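Local coordinates for bacterial transferase hexapeptide (Three repeats) family protein (PDB 4M9C) that probably transfers an acetyl group from acetyl-CoA to a UDP-linked amino sugar in the biosynthesis of UDP-N,N'-diacetylbacillosamine, at residues A34-G39 with L51-F56; L91-T96 with G109-P114; N97-D102 with F115-S120. All coordinates share one frame; numbering follows the deposited sequence.

Interaction 1: A34-G39 with L51-F56; sequences AFIDDG and LSYLDF
Ile36 packs end-on against Phe56 and makes the tight half of this contact. Its CD1 sits over the centre of the Phe56 ring, 3.6 Å from the centroid, in a CH-pi contact close to the ring normal. The extended side chain (chi2 180°) carries CD1 straight out to that face, and the two side chains cross at about a right angle. The other branch turns to Tyr53. Ile36 CG2 lies at the edge of the Tyr53 ring, near its plane, and meets Tyr53 CB at 4.2 Å. Beside this pair, Ala34 CB meets Leu51 CD1 at 3.8 Å. The backbones pair in parallel here. Leu51 N donates to Phe35 O, and Asp37 N donates to Leu51 O, each at 2.7 Å, so Leu51 is gripped through both its N-H and its carbonyl.

Toward solvent the packing gives way to polar contacts. Asp38 is exposed, yet its OD1 accepts from Tyr53 N at 2.9 Å in the first turn of the helix. A water donates to the same OD1 and accepts from Leu54 N, so one carboxylate oxygen serves two N-H groups, one of them through water. Ser52 is the N-cap of this helix, its OG accepting from Asp55 N at 3.1 Å.

The contact lies at one side of the Rossmann-like N-terminal domain. Strand 33-36 runs between strands 3-8 and 48-51, and the chain turns from 48-51 straight into helix 53-58. Phe56 also packs on Ile4 and Val66 of the sheet, while Tyr53 reaches helix 73-85 and bonds Asp86 through its hydroxyl.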
loop_
_atom_site.group_PDB
_atom_site.type_symbol
_atom_site.label_atom_id
_atom_site.label_comp_id
_atom_site.label_asym_id
_atom_site.label_seq_id
_atom_site.Cartn_x
_atom_site.Cartn_y
_atom_site.Cartn_z
ATOM N N ALA A 34 -22.959 -18.661 -3.625
ATOM C CA ALA A 34 -23.293 -18.921 -2.234
ATOM C C ALA A 34 -22.061 -18.970 -1.351
ATOM O O ALA A 34 -20.974 -19.342 -1.794
ATOM C CB ALA A 34 -24.078 -20.231 -2.103
ATOM N N PHE A 35 -22.247 -18.592 -0.092
ATOM C CA PHE A 35 -21.288 -18.922 0.951
ATOM C C PHE A 35 -21.454 -20.387 1.360
ATOM O O PHE A 35 -22.572 -20.879 1.485
ATOM C CB PHE A 35 -21.503 -18.025 2.164
ATOM C CG PHE A 35 -21.148 -16.581 1.924
ATOM C CD1 PHE A 35 -19.823 -16.178 1.903
ATOM C CD2 PHE A 35 -22.143 -15.627 1.747
ATOM C CE1 PHE A 35 -19.494 -14.857 1.694
ATOM C CE2 PHE A 35 -21.822 -14.300 1.530
ATOM C CZ PHE A 35 -20.496 -13.914 1.505
ATOM N N ILE A 36 -20.338 -21.081 1.560
ATOM C CA ILE A 36 -20.354 -22.445 2.079
ATOM C C ILE A 36 -19.864 -22.423 3.519
ATOM O O ILE A 36 -18.715 -22.046 3.778
ATOM C CB ILE A 36 -19.422 -23.365 1.272
ATOM C CG1 ILE A 36 -19.897 -23.486 -0.178
ATOM C CG2 ILE A 36 -19.318 -24.741 1.930
ATOM C CD1 ILE A 36 -19.017 -24.376 -1.031
ATOM N N ASP A 37 -20.730 -22.820 4.453
ATOM C CA ASP A 37 -20.381 -22.819 5.875
ATOM C C ASP A 37 -21.342 -23.701 6.685
ATOM O O ASP A 37 -22.502 -23.350 6.880
ATOM C CB ASP A 37 -20.376 -21.389 6.425
ATOM C CG ASP A 37 -19.718 -21.289 7.794
ATOM O OD1 ASP A 37 -18.554 -20.821 7.869
ATOM O OD2 ASP A 37 -20.367 -21.675 8.794
ATOM N N ASP A 38 -20.852 -24.852 7.141
ATOM C CA ASP A 38 -21.690 -25.808 7.867
ATOM C C ASP A 38 -22.340 -25.160 9.084
ATOM O O ASP A 38 -23.555 -25.250 9.277
ATOM C CB ASP A 38 -20.872 -27.031 8.292
ATOM C CG ASP A 38 -20.567 -27.956 7.130
ATOM O OD1 ASP A 38 -21.287 -27.874 6.108
ATOM O OD2 ASP A 38 -19.617 -28.765 7.234
ATOM N N GLY A 39 -21.522 -24.488 9.885
ATOM C CA GLY A 39 -21.994 -23.792 11.068
ATOM C C GLY A 39 -23.154 -22.852 10.807
ATOM O O GLY A 39 -24.110 -22.813 11.585
ATOM N N LEU A 51 -24.766 -22.058 2.602
ATOM C CA LEU A 51 -25.081 -23.476 2.481
ATOM C C LEU A 51 -24.095 -24.349 3.237
ATOM O O LEU A 51 -22.922 -23.995 3.394
ATOM C CB LEU A 51 -25.081 -23.901 1.012
ATOM C CG LEU A 51 -25.930 -23.073 0.052
ATOM C CD1 LEU A 51 -25.716 -23.562 -1.374
ATOM C CD2 LEU A 51 -27.403 -23.157 0.434
ATOM N N SER A 52 -24.573 -25.496 3.708
ATOM C CA SER A 52 -23.676 -26.507 4.237
ATOM C C SER A 52 -22.955 -27.075 3.034
ATOM O O SER A 52 -23.433 -26.944 1.905
ATOM C CB SER A 52 -24.457 -27.628 4.934
ATOM O OG SER A 52 -25.140 -28.435 3.986
ATOM N N TYR A 53 -21.816 -27.711 3.259
ATOM C CA TYR A 53 -21.075 -28.285 2.148
ATOM C C TYR A 53 -21.931 -29.312 1.405
ATOM O O TYR A 53 -22.003 -29.294 0.178
ATOM C CB TYR A 53 -19.760 -28.902 2.614
ATOM C CG TYR A 53 -18.970 -29.517 1.490
ATOM C CD1 TYR A 53 -18.838 -30.893 1.379
ATOM C CD2 TYR A 53 -18.370 -28.722 0.529
ATOM C CE1 TYR A 53 -18.118 -31.458 0.345
ATOM C CE2 TYR A 53 -17.654 -29.279 -0.511
ATOM C CZ TYR A 53 -17.528 -30.643 -0.595
ATOM O OH TYR A 53 -16.813 -31.193 -1.626
ATOM N N LEU A 54 -22.596 -30.191 2.154
ATOM C CA LEU A 54 -23.431 -31.222 1.547
ATOM C C LEU A 54 -24.506 -30.631 0.659
ATOM O O LEU A 54 -24.726 -31.118 -0.443
ATOM C CB LEU A 54 -24.061 -32.133 2.608
ATOM C CG LEU A 54 -23.091 -33.196 3.130
ATOM C CD1 LEU A 54 -23.592 -33.848 4.423
ATOM C CD2 LEU A 54 -22.823 -34.235 2.045
ATOM N N ASP A 55 -25.177 -29.583 1.132
ATOM C CA ASP A 55 -26.222 -28.946 0.330
ATOM C C ASP A 55 -25.647 -28.283 -0.920
ATOM O O ASP A 55 -26.233 -28.365 -1.997
ATOM C CB ASP A 55 -27.043 -27.957 1.163
ATOM C CG ASP A 55 -27.956 -28.662 2.163
ATOM O OD1 ASP A 55 -28.526 -29.723 1.807
ATOM O OD2 ASP A 55 -28.092 -28.171 3.306
ATOM N N PHE A 56 -24.489 -27.647 -0.780
ATOM C CA PHE A 56 -23.831 -27.064 -1.940
ATOM C C PHE A 56 -23.557 -28.149 -2.975
ATOM O O PHE A 56 -23.908 -28.007 -4.138
ATOM C CB PHE A 56 -22.519 -26.375 -1.542
ATOM C CG PHE A 56 -21.713 -25.888 -2.720
ATOM C CD1 PHE A 56 -20.679 -26.654 -3.236
ATOM C CD2 PHE A 56 -22.001 -24.672 -3.312
ATOM C CE1 PHE A 56 -19.931 -26.211 -4.315
ATOM C CE2 PHE A 56 -21.255 -24.214 -4.391
ATOM C CZ PHE A 56 -20.221 -24.987 -4.893
HETATM O O HOH W 1 -22.023 -30.374 5.134
#

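Interaction 2: L91-T96 with G109-P114; sequences LAVQST and GSLLCP
Val93 and Leu111 form the centre of this contact, side by side and pointing the same way. Leu111 CD1 reaches Val93 CB at 3.8 Å and lies equally close to CG1. With its CG trans to the backbone N (chi1 169°), Leu111 brings this methyl up to the valine. The backbones are bridged at the same place. Val93 N donates to Ser110 O at 3.1 Å. Leu112 N donates to Val93 O at 2.8 Å. Gln94 CG rests against Leu112 CD1 at 4.1 Å. Farther along, Ser95 OG probably donates to Leu112 O, although its modelled position is less sure.

Two waters extend the pairing. One donates to both Leu91 O and Ser110 O and so links the two backbones beside the Val93 bond. The other bonds Ser110 OG at 2.8 Å and donates weakly to Val93 O.

The next shell fixes both segments. Gln24 OE1 accepts from Gln94 N, and Thr98 OG1 accepts from Ser95 N. Helix 14-24 places Val17 against Leu111, and Thr67 of strand 63-68 meets Val93. On the far side, Leu111 pairs through its backbone with Phe128 and Ala130 of the following turn.

Leu91-Thr96 leads out of the Rossmann-like domain and lies along the first strand of one face of the left-handed beta-helix. The segments run in nearly the same direction, 13° apart, as successive coils do in the left-handed beta-helix characteristic of hexapeptide-repeat acyltransferases.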
loop_
_atom_site.group_PDB
_atom_site.type_symbol
_atom_site.label_atom_id
_atom_site.label_comp_id
_atom_site.label_asym_id
_atom_site.label_seq_id
_atom_site.Cartn_x
_atom_site.Cartn_y
_atom_site.Cartn_z
ATOM N N LEU A 91 -11.231 -22.081 -8.170
ATOM C CA LEU A 91 -11.170 -20.788 -8.836
ATOM C C LEU A 91 -9.934 -19.992 -8.429
ATOM O O LEU A 91 -9.465 -20.082 -7.288
ATOM C CB LEU A 91 -12.412 -19.974 -8.488
ATOM C CG LEU A 91 -13.724 -20.583 -8.948
ATOM C CD1 LEU A 91 -14.879 -19.819 -8.352
ATOM C CD2 LEU A 91 -13.777 -20.545 -10.468
ATOM N N ALA A 92 -9.416 -19.211 -9.368
ATOM C CA ALA A 92 -8.408 -18.205 -9.052
ATOM C C ALA A 92 -9.111 -16.853 -9.026
ATOM O O ALA A 92 -9.905 -16.539 -9.915
ATOM C CB ALA A 92 -7.286 -18.214 -10.098
ATOM N N VAL A 93 -8.823 -16.051 -8.010
ATOM C CA VAL A 93 -9.499 -14.774 -7.847
ATOM C C VAL A 93 -8.451 -13.688 -7.655
ATOM O O VAL A 93 -7.578 -13.822 -6.800
ATOM C CB VAL A 93 -10.427 -14.828 -6.613
ATOM C CG1 VAL A 93 -11.058 -13.473 -6.333
ATOM C CG2 VAL A 93 -11.500 -15.873 -6.819
ATOM N N GLN A 94 -8.510 -12.637 -8.471
ATOM C CA GLN A 94 -7.666 -11.464 -8.281
ATOM C C GLN A 94 -8.559 -10.272 -8.018
ATOM O O GLN A 94 -9.782 -10.372 -8.044
ATOM C CB GLN A 94 -6.847 -11.136 -9.536
ATOM C CG GLN A 94 -6.048 -12.267 -10.111
ATOM C CD GLN A 94 -6.856 -13.104 -11.081
ATOM O OE1 GLN A 94 -6.833 -14.336 -11.013
ATOM N NE2 GLN A 94 -7.568 -12.440 -12.003
ATOM N N SER A 95 -7.940 -9.126 -7.800
ATOM C CA SER A 95 -8.683 -7.892 -7.685
ATOM C C SER A 95 -8.381 -7.078 -8.917
ATOM O O SER A 95 -7.354 -7.285 -9.566
ATOM C CB SER A 95 -8.242 -7.131 -6.446
ATOM O OG SER A 95 -8.399 -7.963 -5.315
ATOM N N THR A 96 -9.276 -6.154 -9.236
ATOM C CA THR A 96 -9.091 -5.288 -10.395
ATOM C C THR A 96 -7.747 -4.570 -10.367
ATOM O O THR A 96 -7.076 -4.463 -11.386
ATOM C CB THR A 96 -10.217 -4.254 -10.491
ATOM O OG1 THR A 96 -11.468 -4.942 -10.572
ATOM C CG2 THR A 96 -10.051 -3.370 -11.744
ATOM N N GLY A 109 -5.941 -22.036 -7.416
ATOM C CA GLY A 109 -6.571 -21.604 -6.181
ATOM C C GLY A 109 -5.945 -20.390 -5.521
ATOM O O GLY A 109 -6.077 -20.203 -4.313
ATOM N N SER A 110 -5.275 -19.547 -6.300
ATOM C CA SER A 110 -4.721 -18.325 -5.729
ATOM C C SER A 110 -5.830 -17.328 -5.412
ATOM O O SER A 110 -6.899 -17.344 -6.018
ATOM C CB SER A 110 -3.662 -17.693 -6.648
ATOM O OG SER A 110 -4.237 -17.304 -7.887
ATOM N N LEU A 111 -5.574 -16.474 -4.432
ATOM C CA LEU A 111 -6.517 -15.438 -4.054
ATOM C C LEU A 111 -5.730 -14.159 -3.793
ATOM O O LEU A 111 -4.993 -14.073 -2.815
ATOM C CB LEU A 111 -7.273 -15.859 -2.794
ATOM C CG LEU A 111 -8.116 -14.765 -2.136
ATOM C CD1 LEU A 111 -9.257 -14.340 -3.043
ATOM C CD2 LEU A 111 -8.643 -15.245 -0.797
ATOM N N LEU A 112 -5.863 -13.174 -4.680
ATOM C CA LEU A 112 -5.087 -11.937 -4.557
ATOM C C LEU A 112 -6.029 -10.769 -4.310
ATOM O O LEU A 112 -6.781 -10.375 -5.201
ATOM C CB LEU A 112 -4.243 -11.697 -5.819
ATOM C CG LEU A 112 -3.423 -12.915 -6.272
ATOM C CD1 LEU A 112 -2.796 -12.719 -7.676
ATOM C CD2 LEU A 112 -2.371 -13.277 -5.253
ATOM N N CYS A 113 -5.972 -10.209 -3.106
ATOM C CA CYS A 113 -6.895 -9.161 -2.700
ATOM C C CYS A 113 -6.469 -7.782 -3.235
ATOM O O CYS A 113 -5.434 -7.655 -3.886
ATOM C CB CYS A 113 -7.041 -9.173 -1.171
ATOM S SG CYS A 113 -7.714 -10.774 -0.538
ATOM N N PRO A 114 -7.284 -6.747 -2.979
ATOM C CA PRO A 114 -6.975 -5.408 -3.492
ATOM C C PRO A 114 -5.603 -4.870 -3.075
ATOM O O PRO A 114 -5.153 -5.085 -1.946
ATOM C CB PRO A 114 -8.093 -4.551 -2.901
ATOM C CG PRO A 114 -9.272 -5.516 -2.843
ATOM C CD PRO A 114 -8.641 -6.817 -2.402
HETATM O O HOH W 2 -9.444 -18.688 -4.915
HETATM O O HOH W 3 -5.703 -14.963 -8.462
#

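Interaction 3: N97-D102 with F115-S120; sequences NTVILD and FTCLTS
Asn97 meets Phe115 with both ends of its amide and has more surface buried here than any other residue. Its OD1 accepts from Phe115 N at 2.7 Å in a nearly straight bond, with the donor tilted from the carbonyl plane. Its ND2 stands over the centre of the Phe115 ring, 3.1 Å above the plane. The amide and ring planes are 58° apart. A chi1 of 69° places CG between the backbone N and the carbonyl carbon, and from there one amide spans both the N-H and the ring.

Leu118 is next. Its CD2 lies alongside Ile100 CG1 at 4.1 Å, the two side chains pointing the same way. Leu118 N donates to Val99 O at 2.8 Å, and its carbonyl accepts from Leu101 N.

Thr116 gives its carbonyl to Val99 N at 3.1 Å. Its OG1 accepts from Thr98 OG1 at 3.0 Å and also bonds Cys113 O.

The third subunit packs here: its Phe115 touches Val99 and Phe115, and its Tyr133 OH bonds Phe115 O. Parallel strands 99-100 and 117-118 begin a face of the left-handed beta-helix, whose packing against its copies builds the trimer of this transferase family.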
loop_
_atom_site.group_PDB
_atom_site.type_symbol
_atom_site.label_atom_id
_atom_site.label_comp_id
_atom_site.label_asym_id
_atom_site.label_seq_id
_atom_site.Cartn_x
_atom_site.Cartn_y
_atom_site.Cartn_z
ATOM N N ASN A 97 -7.340 -4.078 -9.204
ATOM C CA ASN A 97 -6.107 -3.302 -9.162
ATOM C C ASN A 97 -4.844 -4.122 -8.870
ATOM O O ASN A 97 -3.771 -3.550 -8.667
ATOM C CB ASN A 97 -6.220 -2.115 -8.193
ATOM C CG ASN A 97 -6.293 -2.551 -6.733
ATOM O OD1 ASN A 97 -6.176 -3.737 -6.419
ATOM N ND2 ASN A 97 -6.496 -1.591 -5.838
ATOM N N THR A 98 -4.968 -5.447 -8.845
ATOM C CA THR A 98 -3.805 -6.311 -8.616
ATOM C C THR A 98 -2.800 -6.139 -9.752
ATOM O O THR A 98 -3.184 -6.059 -10.921
ATOM C CB THR A 98 -4.205 -7.804 -8.529
ATOM O OG1 THR A 98 -4.945 -8.042 -7.322
ATOM C CG2 THR A 98 -2.971 -8.713 -8.538
ATOM N N VAL A 99 -1.521 -6.079 -9.404
ATOM C CA VAL A 99 -0.455 -5.978 -10.393
ATOM C C VAL A 99 0.391 -7.250 -10.382
ATOM O O VAL A 99 0.831 -7.703 -9.317
ATOM C CB VAL A 99 0.456 -4.764 -10.098
ATOM C CG1 VAL A 99 1.708 -4.786 -10.990
ATOM C CG2 VAL A 99 -0.319 -3.465 -10.274
ATOM N N ILE A 100 0.602 -7.829 -11.561
ATOM C CA ILE A 100 1.497 -8.973 -11.739
ATOM C C ILE A 100 2.410 -8.669 -12.934
ATOM O O ILE A 100 1.915 -8.335 -14.008
ATOM C CB ILE A 100 0.702 -10.267 -12.034
ATOM C CG1 ILE A 100 -0.259 -10.595 -10.882
ATOM C CG2 ILE A 100 1.653 -11.440 -12.305
ATOM C CD1 ILE A 100 -1.321 -11.634 -11.259
ATOM N N LEU A 101 3.730 -8.761 -12.741
ATOM C CA LEU A 101 4.686 -8.442 -13.800
ATOM C C LEU A 101 5.158 -9.680 -14.596
ATOM O O LEU A 101 4.337 -10.514 -14.996
ATOM C CB LEU A 101 5.860 -7.627 -13.241
ATOM C CG LEU A 101 5.449 -6.289 -12.599
ATOM C CD1 LEU A 101 6.663 -5.465 -12.162
ATOM C CD2 LEU A 101 4.564 -5.471 -13.550
ATOM N N ASP A 102 6.464 -9.804 -14.820
ATOM C CA ASP A 102 6.999 -10.813 -15.748
ATOM C C ASP A 102 7.285 -12.174 -15.115
ATOM O O ASP A 102 7.788 -12.246 -14.006
ATOM C CB ASP A 102 8.311 -10.323 -16.364
ATOM C CG ASP A 102 8.103 -9.465 -17.603
ATOM O OD1 ASP A 102 6.958 -9.387 -18.105
ATOM O OD2 ASP A 102 9.105 -8.875 -18.070
ATOM N N PHE A 115 -4.960 -4.176 -4.005
ATOM C CA PHE A 115 -3.645 -3.563 -3.797
ATOM C C PHE A 115 -2.521 -4.569 -3.598
ATOM O O PHE A 115 -1.512 -4.269 -2.949
ATOM C CB PHE A 115 -3.666 -2.542 -2.645
ATOM C CG PHE A 115 -4.652 -1.441 -2.852
ATOM C CD1 PHE A 115 -4.372 -0.400 -3.731
ATOM C CD2 PHE A 115 -5.878 -1.460 -2.204
ATOM C CE1 PHE A 115 -5.296 0.618 -3.949
ATOM C CE2 PHE A 115 -6.800 -0.450 -2.414
ATOM C CZ PHE A 115 -6.509 0.596 -3.285
ATOM N N THR A 116 -2.678 -5.758 -4.156
ATOM C CA THR A 116 -1.586 -6.723 -4.114
ATOM C C THR A 116 -0.691 -6.580 -5.332
ATOM O O THR A 116 -1.110 -6.074 -6.374
ATOM C CB THR A 116 -2.078 -8.170 -4.051
ATOM O OG1 THR A 116 -3.193 -8.337 -4.939
ATOM C CG2 THR A 116 -2.473 -8.537 -2.613
ATOM N N CYS A 117 0.535 -7.063 -5.202
ATOM C CA CYS A 117 1.523 -6.902 -6.247
ATOM C C CYS A 117 2.472 -8.084 -6.254
ATOM O O CYS A 117 3.040 -8.433 -5.223
ATOM C CB CYS A 117 2.311 -5.611 -6.022
ATOM S SG CYS A 117 3.541 -5.238 -7.338
ATOM N N LEU A 118 2.616 -8.710 -7.416
ATOM C CA LEU A 118 3.624 -9.741 -7.638
ATOM C C LEU A 118 4.541 -9.202 -8.738
ATOM O O LEU A 118 4.054 -8.823 -9.807
ATOM C CB LEU A 118 2.946 -11.024 -8.118
ATOM C CG LEU A 118 2.426 -12.107 -7.157
ATOM C CD1 LEU A 118 2.210 -11.655 -5.705
ATOM C CD2 LEU A 118 1.179 -12.748 -7.724
ATOM N N THR A 119 5.850 -9.137 -8.497
ATOM C CA THR A 119 6.738 -8.539 -9.494
ATOM C C THR A 119 7.176 -9.536 -10.580
ATOM O O THR A 119 6.346 -9.970 -11.362
ATOM C CB THR A 119 7.921 -7.766 -8.867
ATOM O OG1 THR A 119 8.760 -8.655 -8.123
ATOM C CG2 THR A 119 7.408 -6.648 -7.946
ATOM N N SER A 120 8.455 -9.901 -10.635
ATOM C CA SER A 120 8.950 -10.733 -11.739
ATOM C C SER A 120 9.775 -11.953 -11.319
ATOM O O SER A 120 10.526 -11.901 -10.349
ATOM C CB SER A 120 9.797 -9.885 -12.701
ATOM O OG SER A 120 9.044 -8.799 -13.202
#

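Interactions 2 and 3 are consecutive parts of the same two neighbouring runs of chain at the start of the beta-helix. Residues 91-96 run directly into 97-102, and 109-114 into 115-120. Their centres are 11 Å apart and they touch: Pro114 CA lies 3.5 Å from Asn97 OD1, and Leu112 CD1 lies 4.0 Å from Leu118 CD2. Interaction 1 belongs to the N-terminal domain, with its centre about 21 Å from that of interaction 2 and about 32 Å from that of interaction 3. Interaction 2 lies where the domains meet, while interaction 3 faces the other subunits. Active sites of related trimeric hexapeptide acyltransferases lie between neighbouring subunits.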